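Local coordinates for protein gluconate kinase (Lactobacillus acidophilus, PDB 3LL3) that probably transfers phosphate from ATP to a sugar or sugar acid such as xylulose or gluconate, as an FGGY-type carbohydrate kinase, at residues 162-176 against 205-218. Sequence-based numbering, arbitrary orientation.
Sequences IFRLTGKLVTDTTMA and PKIAQPTKVIFPIK
Ile214 sets its CG2 methyl against Ile162, Thr166 and Lys168. The side chains of Ile162 and Thr166 lie roughly perpendicular to that of Ile214, CG2 of Ile214 lying 3.6 Å from OG1 of Thr166, whereas the aliphatic part of Lys168 runs antiparallel alongside it. A bend at the last torsion of Lys168 (chi4 69°) brings its NZ to the carbonyl oxygen of Phe215, 3.0 Å away and tilted from the carbonyl plane. Thr166 holds OG1 between its backbone N and carbonyl carbon (chi1 67°), from where it donates to Ile162 O and accepts from Lys168 N in an ST turn; its OG1 and backbone N reach Ile162 O from opposite faces of the peptide. Replacing Thr166 by an alanine would probably leave Lys168 N without its side-chain acceptor and Ile162 O without one of its two donors, and open a gap beside the Ile214 methyl. At the end of the helix, Lys218 N donates to Leu165 O at 2.9 Å in a nearly straight bond.

At the other end, strands 170-172 and 206-208 pair in parallel through Thr171, whose N donates to Lys206 O (2.8 Å) and whose O accepts from Ala208 N (2.9 Å). Val170 CG1 packs against Ala208 CB on one face; on the other, Thr171 CG2 meets Pro205 CB and Ile207 CG1. Asp172 is the N-cap of helix 173-176, its OD1 accepting weak bonds from Thr174 N and Met175 N, while OD2 forms a salt bridge with Lys158.

The two-stranded sheet lies beside helix 157-166, where Glu159 hydrogen-bonds to Thr171 OG1, and the weakly bonded strand 213-214 adds antiparallel to strand 232-238 at the edge of the six-stranded mixed sheet, Ile214 pairing with Ile233 through the backbone.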
ATOM      1  N   ILE A 162      -7.300 -44.868  11.924  1.00 24.78           N
ATOM      2  CA  ILE A 162      -7.196 -46.231  11.440  1.00 27.13           C
ATOM      3  C   ILE A 162      -6.772 -47.186  12.566  1.00 29.50           C
ATOM      4  O   ILE A 162      -7.160 -48.351  12.582  1.00 29.55           O
ATOM      5  CB  ILE A 162      -6.265 -46.306  10.235  1.00 26.74           C
ATOM      6  CG1 ILE A 162      -6.939 -45.572   9.063  1.00 26.32           C
ATOM      7  CG2 ILE A 162      -5.956 -47.762   9.870  1.00 25.25           C
ATOM      8  CD1 ILE A 162      -6.079 -45.398   7.851  1.00 25.40           C
ATOM      9  N   PHE A 163      -6.000 -46.677  13.515  1.00 28.96           N
ATOM     10  CA  PHE A 163      -5.534 -47.510  14.613  1.00 29.88           C
ATOM     11  C   PHE A 163      -6.717 -47.875  15.495  1.00 32.10           C
ATOM     12  O   PHE A 163      -6.871 -49.028  15.903  1.00 32.02           O
ATOM     13  CB  PHE A 163      -4.468 -46.789  15.428  1.00 30.27           C
ATOM     14  CG  PHE A 163      -4.039 -47.536  16.658  1.00 32.95           C
ATOM     15  CD1 PHE A 163      -3.471 -48.795  16.554  1.00 32.26           C
ATOM     16  CD2 PHE A 163      -4.198 -46.976  17.917  1.00 35.40           C
ATOM     17  CE1 PHE A 163      -3.064 -49.493  17.690  1.00 38.14           C
ATOM     18  CE2 PHE A 163      -3.787 -47.670  19.069  1.00 37.14           C
ATOM     19  CZ  PHE A 163      -3.225 -48.925  18.949  1.00 38.75           C
ATOM     20  N   ARG A 164      -7.567 -46.892  15.772  1.00 30.11           N
ATOM     21  CA  ARG A 164      -8.727 -47.149  16.600  1.00 32.57           C
ATOM     22  C   ARG A 164      -9.591 -48.211  15.933  1.00 33.21           C
ATOM     23  O   ARG A 164     -10.117 -49.090  16.610  1.00 36.03           O
ATOM     24  CB  ARG A 164      -9.522 -45.870  16.854  1.00 32.94           C
ATOM     25  CG  ARG A 164      -8.836 -44.878  17.794  1.00 34.28           C
ATOM     26  CD  ARG A 164      -8.905 -45.320  19.261  1.00 35.49           C
ATOM     27  NE  ARG A 164     -10.279 -45.509  19.712  1.00 35.16           N
ATOM     28  CZ  ARG A 164     -11.077 -44.536  20.148  1.00 37.66           C
ATOM     29  NH1 ARG A 164     -10.642 -43.288  20.209  1.00 37.30           N
ATOM     30  NH2 ARG A 164     -12.325 -44.814  20.514  1.00 40.30           N
ATOM     31  N   LEU A 165      -9.710 -48.154  14.606  1.00 30.38           N
ATOM     32  CA  LEU A 165     -10.585 -49.088  13.886  1.00 31.89           C
ATOM     33  C   LEU A 165     -10.052 -50.523  13.731  1.00 33.77           C
ATOM     34  O   LEU A 165     -10.838 -51.478  13.733  1.00 33.83           O
ATOM     35  CB  LEU A 165     -10.977 -48.525  12.510  1.00 29.34           C
ATOM     36  CG  LEU A 165     -11.892 -47.305  12.529  1.00 28.97           C
ATOM     37  CD1 LEU A 165     -12.011 -46.708  11.115  1.00 27.71           C
ATOM     38  CD2 LEU A 165     -13.266 -47.660  13.075  1.00 30.85           C
ATOM     39  N   THR A 166      -8.735 -50.674  13.579  1.00 31.44           N
ATOM     40  CA  THR A 166      -8.156 -51.960  13.200  1.00 33.42           C
ATOM     41  C   THR A 166      -7.073 -52.450  14.144  1.00 34.12           C
ATOM     42  O   THR A 166      -6.602 -53.572  13.996  1.00 35.07           O
ATOM     43  CB  THR A 166      -7.480 -51.891  11.819  1.00 33.80           C
ATOM     44  OG1 THR A 166      -6.327 -51.036  11.897  1.00 31.14           O
ATOM     45  CG2 THR A 166      -8.452 -51.386  10.748  1.00 32.29           C
ATOM     46  N   GLY A 167      -6.636 -51.602  15.071  1.00 32.34           N
ATOM     47  CA  GLY A 167      -5.525 -51.956  15.934  1.00 32.01           C
ATOM     48  C   GLY A 167      -4.186 -51.965  15.203  1.00 36.01           C
ATOM     49  O   GLY A 167      -3.179 -52.408  15.750  1.00 33.53           O
ATOM     50  N   LYS A 168      -4.164 -51.469  13.968  1.00 34.41           N
ATOM     51  CA  LYS A 168      -2.916 -51.373  13.212  1.00 31.43           C
ATOM     52  C   LYS A 168      -2.423 -49.920  13.094  1.00 31.28           C
ATOM     53  O   LYS A 168      -3.220 -48.985  13.029  1.00 31.21           O
ATOM     54  CB  LYS A 168      -3.065 -52.035  11.842  1.00 33.80           C
ATOM     55  CG  LYS A 168      -3.263 -53.554  11.921  1.00 37.06           C
ATOM     56  CD  LYS A 168      -3.334 -54.216  10.549  1.00 39.10           C
ATOM     57  CE  LYS A 168      -3.160 -55.733  10.666  1.00 43.09           C
ATOM     58  NZ  LYS A 168      -4.324 -56.398  11.329  1.00 41.51           N
ATOM     59  N   LEU A 169      -1.106 -49.746  13.108  1.00 26.93           N
ATOM     60  CA  LEU A 169      -0.481 -48.443  12.960  1.00 31.71           C
ATOM     61  C   LEU A 169       0.261 -48.392  11.639  1.00 31.38           C
ATOM     62  O   LEU A 169       1.394 -48.865  11.544  1.00 30.12           O
ATOM     63  CB  LEU A 169       0.510 -48.176  14.093  1.00 30.72           C
ATOM     64  CG  LEU A 169      -0.009 -47.436  15.322  1.00 35.21           C
ATOM     65  CD1 LEU A 169       1.138 -47.125  16.294  1.00 38.23           C
ATOM     66  CD2 LEU A 169      -0.700 -46.159  14.911  1.00 34.68           C
ATOM     67  N   VAL A 170      -0.372 -47.793  10.630  1.00 27.99           N
ATOM     68  CA  VAL A 170       0.212 -47.707   9.305  1.00 27.43           C
ATOM     69  C   VAL A 170      -0.028 -46.317   8.719  1.00 26.73           C
ATOM     70  O   VAL A 170      -1.110 -45.748   8.887  1.00 25.25           O
ATOM     71  CB  VAL A 170      -0.422 -48.735   8.371  1.00 29.60           C
ATOM     72  CG1 VAL A 170       0.215 -48.663   6.995  1.00 27.81           C
ATOM     73  CG2 VAL A 170      -0.287 -50.150   8.964  1.00 32.77           C
ATOM     74  N   THR A 171       0.984 -45.769   8.063  1.00 25.04           N
ATOM     75  CA  THR A 171       0.817 -44.518   7.312  1.00 26.75           C
ATOM     76  C   THR A 171       1.101 -44.763   5.825  1.00 26.22           C
ATOM     77  O   THR A 171       1.782 -45.733   5.473  1.00 29.04           O
ATOM     78  CB  THR A 171       1.714 -43.387   7.875  1.00 28.72           C
ATOM     79  OG1 THR A 171       1.325 -42.132   7.303  1.00 27.42           O
ATOM     80  CG2 THR A 171       3.195 -43.648   7.586  1.00 26.41           C
ATOM     81  N   ASP A 172       0.573 -43.923   4.939  1.00 23.85           N
ATOM     82  CA  ASP A 172       0.890 -44.094   3.531  1.00 24.73           C
ATOM     83  C   ASP A 172       2.043 -43.166   3.190  1.00 22.36           C
ATOM     84  O   ASP A 172       2.328 -42.224   3.922  1.00 24.21           O
ATOM     85  CB  ASP A 172      -0.308 -43.770   2.629  1.00 23.97           C
ATOM     86  CG  ASP A 172      -0.637 -42.285   2.626  1.00 25.06           C
ATOM     87  OD1 ASP A 172      -0.326 -41.591   1.630  1.00 26.16           O
ATOM     88  OD2 ASP A 172      -1.199 -41.808   3.636  1.00 25.29           O
ATOM     89  N   THR A 173       2.698 -43.444   2.076  1.00 21.99           N
ATOM     90  CA  THR A 173       3.813 -42.646   1.604  1.00 23.24           C
ATOM     91  C   THR A 173       3.499 -41.133   1.557  1.00 23.96           C
ATOM     92  O   THR A 173       4.328 -40.338   1.947  1.00 21.10           O
ATOM     93  CB  THR A 173       4.239 -43.097   0.200  1.00 24.88           C
ATOM     94  OG1 THR A 173       4.517 -44.508   0.204  1.00 26.22           O
ATOM     95  CG2 THR A 173       5.452 -42.335  -0.254  1.00 24.40           C
ATOM     96  N   THR A 174       2.319 -40.736   1.064  1.00 23.45           N
ATOM     97  CA  THR A 174       2.045 -39.296   0.882  1.00 22.92           C
ATOM     98  C   THR A 174       1.910 -38.597   2.228  1.00 23.49           C
ATOM     99  O   THR A 174       2.159 -37.396   2.351  1.00 23.71           O
ATOM    100  CB  THR A 174       0.748 -39.013   0.061  1.00 23.02           C
ATOM    101  OG1 THR A 174      -0.392 -39.197   0.903  1.00 23.21           O
ATOM    102  CG2 THR A 174       0.643 -39.921  -1.147  1.00 20.92           C
HETATM  103  N   MSE A 175       1.512 -39.353   3.245  1.00 22.96           N
HETATM  104  CA  MSE A 175       1.361 -38.783   4.578  1.00 23.24           C
HETATM  105  C   MSE A 175       2.721 -38.741   5.305  1.00 22.64           C
HETATM  106  O   MSE A 175       3.009 -37.797   6.030  1.00 23.68           O
HETATM  107  CB  MSE A 175       0.324 -39.566   5.383  1.00 23.43           C
HETATM  108  CG  MSE A 175      -0.051 -38.909   6.687  1.00 25.73           C
HETATM  109 SE   MSE A 175      -0.944 -37.175   6.516  1.00 46.13          SE
HETATM  110  CE  MSE A 175      -2.555 -37.765   5.550  1.00 23.42           C
ATOM    111  N   ALA A 176       3.543 -39.764   5.100  1.00 23.33           N
ATOM    112  CA  ALA A 176       4.910 -39.760   5.613  1.00 24.87           C
ATOM    113  C   ALA A 176       5.655 -38.573   4.980  1.00 25.85           C
ATOM    114  O   ALA A 176       6.527 -37.959   5.607  1.00 24.17           O
ATOM    115  CB  ALA A 176       5.601 -41.073   5.281  1.00 23.73           C
ATOM    116  N   PRO A 205       4.763 -45.074  12.517  1.00 31.99           N
ATOM    117  CA  PRO A 205       3.980 -46.084  11.795  1.00 28.17           C
ATOM    118  C   PRO A 205       4.818 -46.707  10.688  1.00 28.37           C
ATOM    119  O   PRO A 205       5.745 -46.068  10.204  1.00 29.18           O
ATOM    120  CB  PRO A 205       2.848 -45.257  11.160  1.00 30.38           C
ATOM    121  CG  PRO A 205       2.834 -43.941  11.905  1.00 30.83           C
ATOM    122  CD  PRO A 205       4.244 -43.708  12.330  1.00 29.74           C
ATOM    123  N   LYS A 206       4.495 -47.927  10.278  1.00 29.62           N
ATOM    124  CA  LYS A 206       5.072 -48.473   9.057  1.00 31.72           C
ATOM    125  C   LYS A 206       4.487 -47.746   7.843  1.00 27.23           C
ATOM    126  O   LYS A 206       3.369 -47.241   7.900  1.00 27.50           O
ATOM    127  CB  LYS A 206       4.794 -49.974   8.959  1.00 32.74           C
ATOM    128  CG  LYS A 206       5.752 -50.803   9.800  1.00 40.49           C
ATOM    129  CD  LYS A 206       5.263 -52.233   9.979  1.00 47.76           C
ATOM    130  CE  LYS A 206       6.382 -53.133  10.501  1.00 51.11           C
ATOM    131  NZ  LYS A 206       7.424 -53.357   9.453  1.00 54.04           N
ATOM    132  N   ILE A 207       5.250 -47.698   6.754  1.00 27.91           N
ATOM    133  CA  ILE A 207       4.829 -46.992   5.541  1.00 28.96           C
ATOM    134  C   ILE A 207       4.337 -47.979   4.483  1.00 27.20           C
ATOM    135  O   ILE A 207       5.022 -48.953   4.173  1.00 28.83           O
ATOM    136  CB  ILE A 207       5.989 -46.157   4.952  1.00 29.44           C
ATOM    137  CG1 ILE A 207       6.584 -45.252   6.023  1.00 30.18           C
ATOM    138  CG2 ILE A 207       5.490 -45.306   3.774  1.00 29.73           C
ATOM    139  CD1 ILE A 207       7.908 -44.613   5.637  1.00 31.18           C
ATOM    140  N   ALA A 208       3.141 -47.746   3.950  1.00 26.26           N
ATOM    141  CA  ALA A 208       2.638 -48.545   2.839  1.00 30.18           C
ATOM    142  C   ALA A 208       2.067 -47.649   1.738  1.00 28.15           C
ATOM    143  O   ALA A 208       2.020 -46.426   1.898  1.00 25.90           O
ATOM    144  CB  ALA A 208       1.580 -49.527   3.319  1.00 29.11           C
ATOM    145  N   GLN A 209       1.632 -48.267   0.638  1.00 29.44           N
ATOM    146  CA  GLN A 209       0.960 -47.541  -0.462  1.00 28.87           C
ATOM    147  C   GLN A 209      -0.458 -47.135  -0.068  1.00 29.15           C
ATOM    148  O   GLN A 209      -1.107 -47.821   0.734  1.00 28.20           O
ATOM    149  CB  GLN A 209       0.824 -48.408  -1.719  1.00 32.35           C
ATOM    150  CG  GLN A 209       2.047 -49.189  -2.151  1.00 40.19           C
ATOM    151  CD  GLN A 209       1.659 -50.348  -3.067  1.00 48.73           C
ATOM    152  OE1 GLN A 209       0.739 -50.228  -3.885  1.00 50.13           O
ATOM    153  NE2 GLN A 209       2.344 -51.480  -2.920  1.00 50.08           N
ATOM    154  N   PRO A 210      -0.954 -46.025  -0.648  1.00 28.20           N
ATOM    155  CA  PRO A 210      -2.315 -45.516  -0.416  1.00 26.78           C
ATOM    156  C   PRO A 210      -3.414 -46.543  -0.656  1.00 25.49           C
ATOM    157  O   PRO A 210      -4.458 -46.442  -0.017  1.00 23.95           O
ATOM    158  CB  PRO A 210      -2.440 -44.365  -1.422  1.00 22.87           C
ATOM    159  CG  PRO A 210      -1.032 -43.834  -1.521  1.00 25.52           C
ATOM    160  CD  PRO A 210      -0.135 -45.070  -1.422  1.00 25.37           C
ATOM    161  N   THR A 211      -3.180 -47.510  -1.539  1.00 26.15           N
ATOM    162  CA  THR A 211      -4.201 -48.485  -1.888  1.00 26.45           C
ATOM    163  C   THR A 211      -4.208 -49.697  -0.948  1.00 28.98           C
ATOM    164  O   THR A 211      -5.045 -50.587  -1.085  1.00 25.05           O
ATOM    165  CB  THR A 211      -4.014 -48.997  -3.331  1.00 27.97           C
ATOM    166  OG1 THR A 211      -2.627 -49.273  -3.561  1.00 28.66           O
ATOM    167  CG2 THR A 211      -4.491 -47.945  -4.352  1.00 26.43           C
ATOM    168  N   LYS A 212      -3.274 -49.739  -0.005  1.00 27.64           N
ATOM    169  CA  LYS A 212      -3.178 -50.907   0.866  1.00 28.65           C
ATOM    170  C   LYS A 212      -4.443 -51.118   1.698  1.00 28.10           C
ATOM    171  O   LYS A 212      -4.974 -50.186   2.291  1.00 27.93           O
ATOM    172  CB  LYS A 212      -1.960 -50.836   1.790  1.00 29.13           C
ATOM    173  CG  LYS A 212      -1.912 -52.059   2.737  1.00 29.92           C
ATOM    174  CD  LYS A 212      -0.514 -52.564   2.970  1.00 36.26           C
ATOM    175  CE  LYS A 212      -0.540 -53.870   3.790  1.00 41.05           C
ATOM    176  NZ  LYS A 212       0.799 -54.522   3.852  1.00 47.36           N
ATOM    177  N   VAL A 213      -4.917 -52.353   1.735  1.00 28.32           N
ATOM    178  CA  VAL A 213      -6.093 -52.693   2.524  1.00 31.07           C
ATOM    179  C   VAL A 213      -5.655 -52.992   3.948  1.00 30.81           C
ATOM    180  O   VAL A 213      -4.820 -53.861   4.168  1.00 30.39           O
ATOM    181  CB  VAL A 213      -6.811 -53.935   1.960  1.00 31.16           C
ATOM    182  CG1 VAL A 213      -7.988 -54.298   2.845  1.00 35.05           C
ATOM    183  CG2 VAL A 213      -7.282 -53.692   0.522  1.00 30.58           C
ATOM    184  N   ILE A 214      -6.197 -52.247   4.906  1.00 30.59           N
ATOM    185  CA  ILE A 214      -5.927 -52.479   6.314  1.00 30.21           C
ATOM    186  C   ILE A 214      -7.104 -53.267   6.898  1.00 36.65           C
ATOM    187  O   ILE A 214      -8.214 -52.740   7.003  1.00 35.05           O
ATOM    188  CB  ILE A 214      -5.788 -51.171   7.086  1.00 31.00           C
ATOM    189  CG1 ILE A 214      -4.927 -50.148   6.318  1.00 30.46           C
ATOM    190  CG2 ILE A 214      -5.208 -51.446   8.469  1.00 32.65           C
ATOM    191  CD1 ILE A 214      -3.552 -50.632   5.949  1.00 30.38           C
ATOM    192  N   PHE A 215      -6.844 -54.523   7.275  1.00 38.03           N
ATOM    193  CA  PHE A 215      -7.883 -55.489   7.611  1.00 39.84           C
ATOM    194  C   PHE A 215      -7.434 -56.294   8.828  1.00 43.62           C
ATOM    195  O   PHE A 215      -6.234 -56.521   9.008  1.00 45.67           O
ATOM    196  CB  PHE A 215      -8.078 -56.435   6.417  1.00 43.91           C
ATOM    197  CG  PHE A 215      -9.412 -57.149   6.392  1.00 46.72           C
ATOM    198  CD1 PHE A 215     -10.557 -56.508   5.929  1.00 43.57           C
ATOM    199  CD2 PHE A 215      -9.515 -58.481   6.800  1.00 48.47           C
ATOM    200  CE1 PHE A 215     -11.786 -57.173   5.895  1.00 44.66           C
ATOM    201  CE2 PHE A 215     -10.744 -59.153   6.761  1.00 46.87           C
ATOM    202  CZ  PHE A 215     -11.876 -58.501   6.314  1.00 45.76           C
ATOM    203  N   PRO A 216      -8.383 -56.717   9.681  1.00 41.92           N
ATOM    204  CA  PRO A 216      -9.810 -56.403   9.615  1.00 40.35           C
ATOM    205  C   PRO A 216     -10.166 -55.256  10.533  1.00 37.55           C
ATOM    206  O   PRO A 216      -9.359 -54.861  11.361  1.00 36.59           O
ATOM    207  CB  PRO A 216     -10.473 -57.676  10.164  1.00 41.89           C
ATOM    208  CG  PRO A 216      -9.336 -58.608  10.580  1.00 43.57           C
ATOM    209  CD  PRO A 216      -8.120 -57.760  10.684  1.00 43.99           C
ATOM    210  N   ILE A 217     -11.382 -54.746  10.388  1.00 36.49           N
ATOM    211  CA  ILE A 217     -11.940 -53.798  11.336  1.00 35.61           C
ATOM    212  C   ILE A 217     -12.420 -54.585  12.549  1.00 38.72           C
ATOM    213  O   ILE A 217     -12.897 -55.716  12.406  1.00 38.08           O
ATOM    214  CB  ILE A 217     -13.131 -53.048  10.711  1.00 37.30           C
ATOM    215  CG1 ILE A 217     -12.661 -52.207   9.518  1.00 35.74           C
ATOM    216  CG2 ILE A 217     -13.836 -52.186  11.747  1.00 36.52           C
ATOM    217  CD1 ILE A 217     -13.785 -51.498   8.776  1.00 34.60           C
ATOM    218  N   LYS A 218     -12.281 -54.002  13.735  1.00 37.13           N
ATOM    219  CA  LYS A 218     -12.679 -54.676  14.971  1.00 40.30           C
ATOM    220  C   LYS A 218     -14.203 -54.814  15.053  1.00 41.04           C
ATOM    221  O   LYS A 218     -14.926 -53.866  14.732  1.00 37.43           O
ATOM    222  CB  LYS A 218     -12.122 -53.932  16.187  1.00 39.07           C
ATOM    223  CG  LYS A 218     -10.596 -53.900  16.238  1.00 39.31           C
ATOM    224  CD  LYS A 218     -10.068 -53.549  17.633  1.00 48.05           C
ATOM    225  CE  LYS A 218     -10.268 -52.070  17.975  1.00 49.02           C
ATOM    226  NZ  LYS A 218      -9.879 -51.752  19.391  1.00 49.29           N
TER
HETATM  227  O   HOH W   1      -7.050 -49.823  18.843  1.00 37.86           O